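2-oxoglutarate dehydrogenase E3 component (Thermus thermophilus, PDB 2EQ7) probably catalyses the FAD-dependent oxidation of protein-bound dihydrolipoyl groups by NAD(+), as the dihydrolipoamide dehydrogenase (E3) component of the 2-oxoglutarate dehydrogenase complex. Local coordinates at residues S139-P144 with V260-Y265; E152-S157 with T232-E237; P204-E209 with P344-V349. All coordinates share one frame; numbering follows the deposited sequence.

Interaction 1. Residues S139-P144 with V260-Y265; sequences SAPLIP and VGRRPY. With NAD (nicotinamide-adenine-dinucleotide), chain E.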
loop_
_atom_site.group_PDB
_atom_site.type_symbol
_atom_site.label_atom_id
_atom_site.label_comp_id
_atom_site.label_asym_id
_atom_site.label_seq_id
_atom_site.Cartn_x
_atom_site.Cartn_y
_atom_site.Cartn_z
ATOM N N SER A 139 -18.433 0.249 22.046
ATOM C CA SER A 139 -18.445 -1.098 22.587
ATOM C C SER A 139 -17.588 -1.249 23.834
ATOM O O SER A 139 -16.962 -0.297 24.303
ATOM C CB SER A 139 -17.956 -2.079 21.515
ATOM O OG SER A 139 -16.656 -1.725 21.063
ATOM N N ALA A 140 -17.585 -2.463 24.371
ATOM C CA ALA A 140 -16.799 -2.792 25.555
ATOM C C ALA A 140 -16.432 -4.266 25.442
ATOM O O ALA A 140 -17.047 -5.011 24.680
ATOM C CB ALA A 140 -17.614 -2.550 26.815
ATOM N N PRO A 141 -15.411 -4.707 26.185
ATOM C CA PRO A 141 -15.034 -6.120 26.100
ATOM C C PRO A 141 -16.148 -7.023 26.614
ATOM O O PRO A 141 -16.832 -6.682 27.584
ATOM C CB PRO A 141 -13.794 -6.207 26.993
ATOM C CG PRO A 141 -13.221 -4.818 26.934
ATOM C CD PRO A 141 -14.459 -3.953 27.015
ATOM N N LEU A 142 -16.334 -8.164 25.958
ATOM C CA LEU A 142 -17.337 -9.121 26.399
ATOM C C LEU A 142 -16.660 -9.955 27.476
ATOM O O LEU A 142 -15.616 -10.565 27.233
ATOM C CB LEU A 142 -17.781 -10.027 25.246
ATOM C CG LEU A 142 -18.758 -11.151 25.628
ATOM C CD1 LEU A 142 -20.025 -10.561 26.236
ATOM C CD2 LEU A 142 -19.095 -11.977 24.390
ATOM N N ILE A 143 -17.237 -9.964 28.671
ATOM C CA ILE A 143 -16.671 -10.734 29.768
ATOM C C ILE A 143 -17.717 -11.700 30.311
ATOM O O ILE A 143 -18.567 -11.320 31.114
ATOM C CB ILE A 143 -16.202 -9.816 30.917
ATOM C CG1 ILE A 143 -15.213 -8.775 30.383
ATOM C CG2 ILE A 143 -15.538 -10.657 32.017
ATOM C CD1 ILE A 143 -14.769 -7.758 31.427
ATOM N N PRO A 144 -17.678 -12.961 29.858
ATOM C CA PRO A 144 -18.639 -13.964 30.325
ATOM C C PRO A 144 -18.487 -14.177 31.829
ATOM O O PRO A 144 -17.401 -14.000 32.381
ATOM C CB PRO A 144 -18.256 -15.205 29.525
ATOM C CG PRO A 144 -17.701 -14.629 28.252
ATOM C CD PRO A 144 -16.835 -13.509 28.781
ATOM N N VAL A 260 -12.907 -12.824 23.907
ATOM C CA VAL A 260 -13.947 -13.621 23.280
ATOM C C VAL A 260 -14.986 -12.774 22.558
ATOM O O VAL A 260 -16.046 -13.275 22.178
ATOM C CB VAL A 260 -14.646 -14.526 24.316
ATOM C CG1 VAL A 260 -13.635 -15.523 24.886
ATOM C CG2 VAL A 260 -15.250 -13.684 25.432
ATOM N N GLY A 261 -14.679 -11.493 22.376
ATOM C CA GLY A 261 -15.584 -10.606 21.668
ATOM C C GLY A 261 -15.777 -9.241 22.296
ATOM O O GLY A 261 -15.207 -8.929 23.340
ATOM N N ARG A 262 -16.568 -8.410 21.624
ATOM C CA ARG A 262 -16.892 -7.080 22.125
ATOM C C ARG A 262 -18.385 -6.886 21.923
ATOM O O ARG A 262 -18.961 -7.380 20.955
ATOM C CB ARG A 262 -16.074 -5.998 21.409
ATOM C CG ARG A 262 -14.614 -5.960 21.894
ATOM C CD ARG A 262 -13.804 -4.859 21.234
ATOM N NE ARG A 262 -14.275 -3.527 21.597
ATOM C CZ ARG A 262 -13.996 -2.909 22.740
ATOM N NH1 ARG A 262 -13.235 -3.495 23.658
ATOM N NH2 ARG A 262 -14.478 -1.695 22.965
ATOM N N ARG A 263 -19.003 -6.171 22.851
ATOM C CA ARG A 263 -20.443 -5.957 22.830
ATOM C C ARG A 263 -20.808 -4.480 22.760
ATOM O O ARG A 263 -20.062 -3.624 23.241
ATOM C CB ARG A 263 -21.032 -6.547 24.109
ATOM C CG ARG A 263 -20.478 -5.862 25.358
ATOM C CD ARG A 263 -20.750 -6.630 26.642
ATOM N NE ARG A 263 -20.187 -5.945 27.803
ATOM C CZ ARG A 263 -20.633 -4.784 28.278
ATOM N NH1 ARG A 263 -21.656 -4.172 27.694
ATOM N NH2 ARG A 263 -20.055 -4.231 29.336
ATOM N N PRO A 264 -21.966 -4.163 22.160
ATOM C CA PRO A 264 -22.393 -2.762 22.066
ATOM C C PRO A 264 -22.503 -2.228 23.487
ATOM O O PRO A 264 -22.949 -2.945 24.384
ATOM C CB PRO A 264 -23.763 -2.856 21.394
ATOM C CG PRO A 264 -23.652 -4.085 20.561
ATOM C CD PRO A 264 -22.920 -5.052 21.475
ATOM N N TYR A 265 -22.110 -0.976 23.696
ATOM C CA TYR A 265 -22.152 -0.378 25.027
ATOM C C TYR A 265 -23.187 0.740 25.143
ATOM O O TYR A 265 -23.101 1.744 24.438
ATOM C CB TYR A 265 -20.769 0.173 25.378
ATOM C CG TYR A 265 -20.666 0.761 26.765
ATOM C CD1 TYR A 265 -20.390 -0.045 27.869
ATOM C CD2 TYR A 265 -20.843 2.128 26.974
ATOM C CE1 TYR A 265 -20.287 0.496 29.148
ATOM C CE2 TYR A 265 -20.744 2.679 28.246
ATOM C CZ TYR A 265 -20.465 1.858 29.327
ATOM O OH TYR A 265 -20.361 2.405 30.586
HETATM P PA NAD E . -13.911 -11.741 17.885
HETATM O O1A NAD E . -15.308 -11.986 17.490
HETATM O O2A NAD E . -13.155 -11.013 16.660
HETATM O O5B NAD E . -13.183 -13.138 18.214
HETATM C C5B NAD E . -13.825 -13.751 19.335
HETATM C C4B NAD E . -13.430 -15.233 19.354
HETATM O O4B NAD E . -13.586 -15.786 20.675
HETATM C C3B NAD E . -14.327 -16.040 18.403
HETATM O O3B NAD E . -13.532 -16.643 17.368
HETATM C C2B NAD E . -15.000 -17.074 19.332
HETATM O O2B NAD E . -15.253 -18.320 18.677
HETATM C C1B NAD E . -13.988 -17.165 20.498
HETATM N N9A NAD E . -14.599 -17.683 21.742
HETATM C C8A NAD E . -15.804 -17.319 22.296
HETATM N N7A NAD E . -16.013 -17.984 23.397
HETATM C C5A NAD E . -14.967 -18.814 23.626
HETATM C C6A NAD E . -14.626 -19.761 24.637
HETATM N N6A NAD E . -15.479 -19.997 25.707
HETATM N N1A NAD E . -13.453 -20.430 24.533
HETATM C C2A NAD E . -12.613 -20.222 23.510
HETATM N N3A NAD E . -12.895 -19.344 22.544
HETATM C C4A NAD E . -14.043 -18.629 22.561
HETATM O O3 NAD E . -13.936 -10.789 19.205
HETATM P PN NAD E . -12.608 -9.842 19.348
HETATM O O1N NAD E . -11.382 -10.506 18.685
HETATM O O2N NAD E . -12.322 -9.621 20.854
HETATM O O5D NAD E . -12.832 -8.400 18.637
HETATM C C5D NAD E . -14.172 -7.953 18.876
HETATM C C4D NAD E . -14.629 -7.026 17.731
HETATM O O4D NAD E . -13.643 -5.965 17.471
HETATM C C3D NAD E . -14.826 -7.814 16.418
HETATM O O3D NAD E . -16.086 -7.499 15.825
HETATM C C2D NAD E . -13.638 -7.406 15.541
HETATM O O2D NAD E . -13.974 -7.390 14.149
HETATM C C1D NAD E . -13.223 -6.019 16.064
HETATM N N1N NAD E . -11.751 -5.860 15.933
HETATM C C2N NAD E . -11.233 -5.536 14.729
HETATM C C3N NAD E . -9.826 -5.385 14.574
HETATM C C7N NAD E . -9.225 -5.039 13.265
HETATM O O7N NAD E . -9.931 -4.919 12.289
HETATM N N7N NAD E . -7.885 -4.864 13.153
HETATM C C4N NAD E . -8.995 -5.581 15.711
HETATM C C5N NAD E . -9.579 -5.916 16.933
HETATM C C6N NAD E . -10.969 -6.049 17.015
HETATM O O HOH W 1 -16.821 -5.133 29.657
HETATM O O HOH W 2 -13.424 -10.552 25.687
HETATM O O HOH W 3 -19.521 -8.359 29.179
#
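The guanidinium of Arg262 lies with one face against the backbone of Ala140, whose C sits 3.7 Å above the plane toward the rim. At its edge, near the plane, is Ser139 OG. Arg262 holds this single oxygen side-on with two nitrogens: NE donates at 3.0 Å and NH2 at 2.9 Å to Ser139 OG. The oxygen is tilted about 20° from the guanidinium plane. A bend at chi3 (66°) turns the arginine chain back over the strand to reach it. Ser139 OG is also hydrogen-bonded to Asp302, an FAD-binding residue. The guanidinium of Arg263 has Ala140 CB over one face and Leu142 CA at its edge. Its NE makes a weak bond to Pro141 O, and its NH2 forms a salt bridge with Glu267.

Strands 139-141 and 262-264 form a two-stranded antiparallel ribbon within the nucleotide-binding part of this pyridine nucleotide-disulfide oxidoreductase. Ala140 and Arg263 are the hydrogen-bonded pair, with Arg263 N to Ala140 O at 2.9 Å and Ala140 N to Arg263 O at 3.0 Å. Past the ribbon, Leu142 N donates to Gly261 O.

Gly261 has a positive phi (136°), a backbone shape that suits glycine. Its CA comes within 3.0 Å of the NAD pyrophosphate oxygen O3. Val260 lies between protein and dinucleotide: CG1 meets the adenine, while CG2 is 3.7 Å from Pro144 CD, the two side chains meeting tip to tip. One water links Leu142 O to Val260 N. Ser139, Arg262 and Tyr265 also touch FAD, Arg262 near the flavin methyl C8M and Tyr265 near the adenine. Arg262 CG packs on NAD C5D at 3.6 Å.

Interaction 2. Residues E152-S157 with T232-E237; sequences ERVVTS and TAVVPE. With FAD (flavin-adenine dinucleotide), chain D.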
loop_
_atom_site.group_PDB
_atom_site.type_symbol
_atom_site.label_atom_id
_atom_site.label_comp_id
_atom_site.label_asym_id
_atom_site.label_seq_id
_atom_site.Cartn_x
_atom_site.Cartn_y
_atom_site.Cartn_z
ATOM N N GLU A 152 -5.722 -7.471 36.062
ATOM C CA GLU A 152 -4.314 -7.498 36.436
ATOM C C GLU A 152 -3.678 -8.794 35.935
ATOM O O GLU A 152 -2.741 -8.772 35.137
ATOM C CB GLU A 152 -4.167 -7.402 37.958
ATOM C CG GLU A 152 -2.775 -7.002 38.420
ATOM C CD GLU A 152 -2.662 -6.908 39.933
ATOM O OE1 GLU A 152 -3.618 -6.422 40.578
ATOM O OE2 GLU A 152 -1.612 -7.308 40.477
ATOM N N ARG A 153 -4.207 -9.920 36.405
ATOM C CA ARG A 153 -3.716 -11.241 36.025
ATOM C C ARG A 153 -4.583 -11.817 34.908
ATOM O O ARG A 153 -4.073 -12.419 33.961
ATOM C CB ARG A 153 -3.721 -12.161 37.247
ATOM C CG ARG A 153 -2.715 -11.738 38.307
ATOM C CD ARG A 153 -3.014 -12.372 39.657
ATOM N NE ARG A 153 -4.250 -11.852 40.237
ATOM C CZ ARG A 153 -4.723 -12.204 41.428
ATOM N NH1 ARG A 153 -5.858 -11.680 41.877
ATOM N NH2 ARG A 153 -4.063 -13.083 42.172
ATOM N N VAL A 154 -5.896 -11.646 35.042
ATOM C CA VAL A 154 -6.853 -12.080 34.029
ATOM C C VAL A 154 -7.330 -10.733 33.509
ATOM O O VAL A 154 -8.019 -9.986 34.214
ATOM C CB VAL A 154 -8.019 -12.872 34.641
ATOM C CG1 VAL A 154 -9.056 -13.191 33.566
ATOM C CG2 VAL A 154 -7.491 -14.167 35.248
ATOM N N VAL A 155 -6.959 -10.429 32.271
ATOM C CA VAL A 155 -7.243 -9.126 31.687
ATOM C C VAL A 155 -8.044 -9.070 30.397
ATOM O O VAL A 155 -8.349 -10.089 29.777
ATOM C CB VAL A 155 -5.907 -8.402 31.399
ATOM C CG1 VAL A 155 -5.048 -8.370 32.653
ATOM C CG2 VAL A 155 -5.156 -9.127 30.279
ATOM N N THR A 156 -8.377 -7.838 30.009
ATOM C CA THR A 156 -9.065 -7.576 28.756
ATOM C C THR A 156 -7.952 -6.997 27.886
ATOM O O THR A 156 -6.819 -6.842 28.347
ATOM C CB THR A 156 -10.182 -6.510 28.897
ATOM O OG1 THR A 156 -9.602 -5.245 29.241
ATOM C CG2 THR A 156 -11.183 -6.920 29.977
ATOM N N SER A 157 -8.264 -6.669 26.639
ATOM C CA SER A 157 -7.261 -6.109 25.744
ATOM C C SER A 157 -6.598 -4.847 26.301
ATOM O O SER A 157 -5.412 -4.608 26.075
ATOM C CB SER A 157 -7.897 -5.808 24.387
ATOM O OG SER A 157 -9.081 -5.042 24.542
ATOM N N THR A 232 -13.964 -23.060 29.898
ATOM C CA THR A 232 -15.101 -23.038 30.806
ATOM C C THR A 232 -14.916 -22.139 32.020
ATOM O O THR A 232 -15.883 -21.825 32.711
ATOM C CB THR A 232 -15.419 -24.457 31.299
ATOM O OG1 THR A 232 -14.233 -25.042 31.852
ATOM C CG2 THR A 232 -15.920 -25.320 30.149
ATOM N N ALA A 233 -13.681 -21.734 32.290
ATOM C CA ALA A 233 -13.426 -20.868 33.431
ATOM C C ALA A 233 -12.014 -20.311 33.429
ATOM O O ALA A 233 -11.078 -20.953 32.954
ATOM C CB ALA A 233 -13.674 -21.626 34.733
ATOM N N VAL A 234 -11.884 -19.098 33.949
ATOM C CA VAL A 234 -10.595 -18.432 34.072
ATOM C C VAL A 234 -10.632 -17.777 35.444
ATOM O O VAL A 234 -11.525 -16.972 35.730
ATOM C CB VAL A 234 -10.393 -17.357 32.981
ATOM C CG1 VAL A 234 -9.017 -16.716 33.138
ATOM C CG2 VAL A 234 -10.529 -17.985 31.603
ATOM N N VAL A 235 -9.674 -18.130 36.296
ATOM C CA VAL A 235 -9.632 -17.595 37.652
ATOM C C VAL A 235 -8.240 -17.139 38.081
ATOM O O VAL A 235 -7.268 -17.884 37.958
ATOM C CB VAL A 235 -10.123 -18.653 38.675
ATOM C CG1 VAL A 235 -10.176 -18.050 40.071
ATOM C CG2 VAL A 235 -11.493 -19.181 38.266
ATOM N N PRO A 236 -8.131 -15.901 38.592
ATOM C CA PRO A 236 -6.856 -15.339 39.049
ATOM C C PRO A 236 -6.363 -16.141 40.248
ATOM O O PRO A 236 -7.152 -16.488 41.128
ATOM C CB PRO A 236 -7.223 -13.910 39.453
ATOM C CG PRO A 236 -8.479 -13.621 38.693
ATOM C CD PRO A 236 -9.221 -14.924 38.758
ATOM N N GLU A 237 -5.065 -16.424 40.285
ATOM C CA GLU A 237 -4.478 -17.186 41.381
ATOM C C GLU A 237 -3.015 -16.802 41.556
ATOM O O GLU A 237 -2.223 -16.924 40.625
ATOM C CB GLU A 237 -4.589 -18.686 41.089
ATOM C CG GLU A 237 -3.876 -19.598 42.085
ATOM C CD GLU A 237 -4.458 -19.526 43.484
ATOM O OE1 GLU A 237 -4.101 -20.384 44.320
ATOM O OE2 GLU A 237 -5.268 -18.612 43.752
HETATM P PA FAD D . -15.891 3.775 20.556
HETATM O O1A FAD D . -14.585 4.180 19.979
HETATM O O2A FAD D . -15.951 2.776 21.486
HETATM O O5B FAD D . -16.227 5.069 21.290
HETATM C C5B FAD D . -17.429 5.228 22.124
HETATM C C4B FAD D . -17.102 6.373 23.112
HETATM O O4B FAD D . -18.352 6.681 23.814
HETATM C C3B FAD D . -16.065 6.073 24.212
HETATM O O3B FAD D . -14.970 6.926 24.236
HETATM C C2B FAD D . -16.902 6.006 25.486
HETATM O O2B FAD D . -16.196 6.414 26.626
HETATM C C1B FAD D . -17.998 6.987 25.198
HETATM N N9A FAD D . -19.297 6.798 25.845
HETATM C C8A FAD D . -20.027 5.630 25.932
HETATM N N7A FAD D . -21.185 5.795 26.573
HETATM C C5A FAD D . -21.213 7.126 26.918
HETATM C C6A FAD D . -22.217 7.942 27.631
HETATM N N6A FAD D . -23.356 7.477 28.093
HETATM N N1A FAD D . -21.874 9.276 27.791
HETATM C C2A FAD D . -20.699 9.800 27.324
HETATM N N3A FAD D . -19.736 9.125 26.661
HETATM C C4A FAD D . -20.035 7.793 26.481
HETATM N N1 FAD D . -10.766 -1.196 14.517
HETATM C C2 FAD D . -10.189 -0.983 13.341
HETATM O O2 FAD D . -10.812 -0.571 12.404
HETATM N N3 FAD D . -8.791 -1.227 13.135
HETATM C C4 FAD D . -7.977 -1.699 14.157
HETATM O O4 FAD D . -6.796 -1.892 13.945
HETATM C C4X FAD D . -8.605 -1.932 15.451
HETATM N N5 FAD D . -7.867 -2.385 16.492
HETATM C C5X FAD D . -8.498 -2.573 17.708
HETATM C C6 FAD D . -7.703 -3.040 18.795
HETATM C C7 FAD D . -8.252 -3.243 20.049
HETATM C C7M FAD D . -7.371 -3.736 21.178
HETATM C C8 FAD D . -9.682 -2.975 20.275
HETATM C C8M FAD D . -10.343 -3.169 21.627
HETATM C C9 FAD D . -10.477 -2.521 19.202
HETATM C C9A FAD D . -9.903 -2.320 17.930
HETATM N N10 FAD D . -10.649 -1.854 16.787
HETATM C C10 FAD D . -10.040 -1.657 15.582
HETATM C "C1'" FAD D . -12.098 -1.573 16.931
HETATM C "C2'" FAD D . -12.316 -0.043 16.980
HETATM O "O2'" FAD D . -11.601 0.443 18.119
HETATM C "C3'" FAD D . -13.804 0.233 17.105
HETATM O "O3'" FAD D . -14.478 -0.293 15.965
HETATM C "C4'" FAD D . -14.054 1.737 17.139
HETATM O "O4'" FAD D . -13.385 2.347 18.272
HETATM C "C5'" FAD D . -15.551 1.944 17.235
HETATM O "O5'" FAD D . -15.840 3.497 17.262
HETATM P P FAD D . -17.093 3.982 17.956
HETATM O O1P FAD D . -17.046 5.504 17.697
HETATM O O2P FAD D . -18.256 3.343 17.509
HETATM O O3P FAD D . -16.990 3.632 19.397
#
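Val154 meets the edge strand 231-237 with both of its methyl groups. From its CB the side chain faces Pro236, with CB 4.1 Å from Pro236 CG. CG1 stands anti to the backbone N (chi1 175°) and reaches Val234 CG1 at 3.6 Å. CG2 sits beside the backbone N. It fits between two partners, lying 3.6 Å from Pro236 CG and equally close to Val234 CG1. The Val154 side chain crosses the proline ring at about a right angle and the Val234 side chain at a slant.

The contact joins two sheets of the NAD-binding part of the chain. Strand 154-155 is the outermost strand of a five-stranded parallel sheet of Rossmann type and pairs with strand 255-258. Strand 231-237 borders a three-stranded antiparallel sheet. No hydrogen bond links the two segments; side-chain packing joins them. Val258 and Ala241 also touch Val154, adding a neighbour from each sheet.

Nearer the surface, Arg153 lays one face of its guanidinium over Pro236, whose CB is 3.4 Å above the plane and offset toward the rim. Glu237 N lies over the same group. Arg153 NE forms a salt bridge with Asp150, and NH2 donates to Ala238 O. These bonds help fix the rotation of the flat group above the proline. Farther along, Thr156 is the N-cap of helix 157-160, and Ser157 OG comes within 3.7 Å of the flavin methyl C8M of FAD.

Interaction 3. Residues P204-E209 with P344-V349; sequences PTMDLE and PEIAAV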
loop_
_atom_site.group_PDB
_atom_site.type_symbol
_atom_site.label_atom_id
_atom_site.label_comp_id
_atom_site.label_asym_id
_atom_site.label_seq_id
_atom_site.Cartn_x
_atom_site.Cartn_y
_atom_site.Cartn_z
ATOM N N PRO A 204 -12.804 -15.229 12.593
ATOM C CA PRO A 204 -14.144 -15.438 12.032
ATOM C C PRO A 204 -14.624 -14.488 10.931
ATOM O O PRO A 204 -15.543 -14.832 10.196
ATOM C CB PRO A 204 -15.040 -15.388 13.268
ATOM C CG PRO A 204 -14.317 -14.429 14.159
ATOM C CD PRO A 204 -12.888 -14.895 14.026
ATOM N N THR A 205 -14.023 -13.308 10.807
ATOM C CA THR A 205 -14.460 -12.369 9.774
ATOM C C THR A 205 -13.672 -12.483 8.476
ATOM O O THR A 205 -13.982 -11.805 7.499
ATOM C CB THR A 205 -14.377 -10.899 10.249
ATOM O OG1 THR A 205 -13.018 -10.569 10.562
ATOM C CG2 THR A 205 -15.254 -10.687 11.477
ATOM N N MET A 206 -12.650 -13.331 8.465
ATOM C CA MET A 206 -11.836 -13.513 7.270
ATOM C C MET A 206 -12.404 -14.627 6.400
ATOM O O MET A 206 -13.272 -15.387 6.828
ATOM C CB MET A 206 -10.397 -13.871 7.658
ATOM C CG MET A 206 -9.648 -12.788 8.428
ATOM S SD MET A 206 -9.338 -11.317 7.430
ATOM C CE MET A 206 -10.502 -10.167 8.103
ATOM N N ASP A 207 -11.918 -14.706 5.167
ATOM C CA ASP A 207 -12.334 -15.754 4.254
ATOM C C ASP A 207 -11.752 -17.021 4.885
ATOM O O ASP A 207 -10.655 -16.988 5.438
ATOM C CB ASP A 207 -11.742 -15.484 2.868
ATOM C CG ASP A 207 -11.926 -16.643 1.915
ATOM O OD1 ASP A 207 -11.012 -17.485 1.831
ATOM O OD2 ASP A 207 -12.984 -16.709 1.257
ATOM N N LEU A 208 -12.482 -18.130 4.825
ATOM C CA LEU A 208 -12.013 -19.361 5.456
ATOM C C LEU A 208 -10.631 -19.829 5.002
ATOM O O LEU A 208 -9.822 -20.266 5.824
ATOM C CB LEU A 208 -13.037 -20.484 5.259
ATOM C CG LEU A 208 -12.738 -21.795 5.992
ATOM C CD1 LEU A 208 -12.594 -21.547 7.497
ATOM C CD2 LEU A 208 -13.874 -22.783 5.724
ATOM N N GLU A 209 -10.352 -19.749 3.705
ATOM C CA GLU A 209 -9.044 -20.174 3.218
ATOM C C GLU A 209 -7.959 -19.340 3.889
ATOM O O GLU A 209 -6.893 -19.848 4.248
ATOM C CB GLU A 209 -8.929 -20.001 1.702
ATOM C CG GLU A 209 -7.659 -20.640 1.152
ATOM C CD GLU A 209 -7.431 -20.383 -0.323
ATOM O OE1 GLU A 209 -6.430 -20.908 -0.852
ATOM O OE2 GLU A 209 -8.236 -19.663 -0.953
ATOM N N PRO A 344 2.809 -12.000 8.790
ATOM C CA PRO A 344 2.150 -11.251 7.714
ATOM C C PRO A 344 0.806 -10.652 8.126
ATOM O O PRO A 344 0.205 -11.076 9.114
ATOM C CB PRO A 344 1.981 -12.306 6.629
ATOM C CG PRO A 344 1.689 -13.539 7.432
ATOM C CD PRO A 344 2.744 -13.448 8.533
ATOM N N GLU A 345 0.347 -9.656 7.373
ATOM C CA GLU A 345 -0.947 -9.048 7.650
ATOM C C GLU A 345 -1.992 -9.981 7.045
ATOM O O GLU A 345 -1.664 -10.865 6.248
ATOM C CB GLU A 345 -1.062 -7.653 7.015
ATOM C CG GLU A 345 -0.068 -6.631 7.562
ATOM C CD GLU A 345 -0.400 -5.194 7.176
ATOM O OE1 GLU A 345 -1.051 -4.973 6.125
ATOM O OE2 GLU A 345 0.008 -4.277 7.921
ATOM N N ILE A 346 -3.243 -9.786 7.438
ATOM C CA ILE A 346 -4.348 -10.602 6.955
ATOM C C ILE A 346 -5.455 -9.612 6.637
ATOM O O ILE A 346 -5.726 -8.715 7.435
ATOM C CB ILE A 346 -4.832 -11.565 8.048
ATOM C CG1 ILE A 346 -3.632 -12.297 8.661
ATOM C CG2 ILE A 346 -5.808 -12.575 7.453
ATOM C CD1 ILE A 346 -3.951 -13.051 9.931
ATOM N N ALA A 347 -6.098 -9.762 5.486
ATOM C CA ALA A 347 -7.140 -8.811 5.127
ATOM C C ALA A 347 -8.292 -9.380 4.316
ATOM O O ALA A 347 -8.169 -10.414 3.653
ATOM C CB ALA A 347 -6.517 -7.629 4.379
ATOM N N ALA A 348 -9.419 -8.678 4.382
ATOM C CA ALA A 348 -10.616 -9.066 3.658
ATOM C C ALA A 348 -11.400 -7.820 3.273
ATOM O O ALA A 348 -11.422 -6.837 4.009
ATOM C CB ALA A 348 -11.488 -9.966 4.530
ATOM N N VAL A 349 -12.023 -7.861 2.101
ATOM C CA VAL A 349 -12.865 -6.760 1.655
ATOM C C VAL A 349 -13.960 -7.415 0.817
ATOM O O VAL A 349 -13.684 -8.303 0.012
ATOM C CB VAL A 349 -12.078 -5.710 0.824
ATOM C CG1 VAL A 349 -11.661 -6.284 -0.513
ATOM C CG2 VAL A 349 -12.927 -4.454 0.642
#
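Ile346 CG2 meets Met206 SD at 3.7 Å, the first point at which strand 345-350 touches the segment 204-209. The methyl also lies 4.0 Å from Met206 CG, and the two side chains cross at a slant. Ile346 CG2 stands anti to its backbone N, with CG1 beside that nitrogen. Ala347 comes next and turns its CB away. Its backbone still takes part, for its carbonyl C lies 3.8 Å from Met206 SD. Ala348 brings the strand back toward the methionine. Its CB packs 3.7 Å from Met206 CE and 3.9 Å from Met206 SD. Thr205 O is a more distant neighbour of this methyl, at 4.3 Å.

Met206 therefore lies over the strand from Ile346 to Ala348. Bends at chi2 (-67°) and chi3 (106°) fold its chain so that SD and CE come down on consecutive parts of the strand. The contact is apolar, and no hydrogen bond joins the two segments. Polar links lie just beyond it. Asp207, at the N-cap of helix 208-221, accepts a weak bond from Glu209 N at its OD1. The same OD1 forms a salt bridge with Lys387, while OD2 takes a bond from Glu353 N.

The segment 204-209 belongs to the nucleotide-binding part of the chain, and 344-349 to the dimerisation domain. Pro204 touches NAD, and Glu345 forms a salt bridge with Arg375 of the second subunit. Strand 345-350 runs between strands 337-340 and 397-404 in an antiparallel sheet. Helix 208-221 packs against this strand through Val210 and Phe218 on Ile346, and Ser338 of strand 337-340 touches Met206.

How the interactions relate
Interaction 3 is the buried contact, interaction 2 is partly buried, and interaction 1 lies nearer the surface beside both nucleotides. Interactions 1 and 2 both lie in the nucleotide-binding part of the chain, and strands 139-141 and 154-155 follow each other in the chain. They touch where Ile143 CD1 meets Thr156 CG2 at 4.0 Å. Interaction 3 touches neither and joins this part to the dimerisation domain. Interaction 1 is rich in hydrogen bonds, as suits a paired ribbon. Interactions 2 and 3 have none between their segments. Interaction 2 joins two sheets through valines, a proline and an arginine face, whereas interaction 3 rests on one methionine.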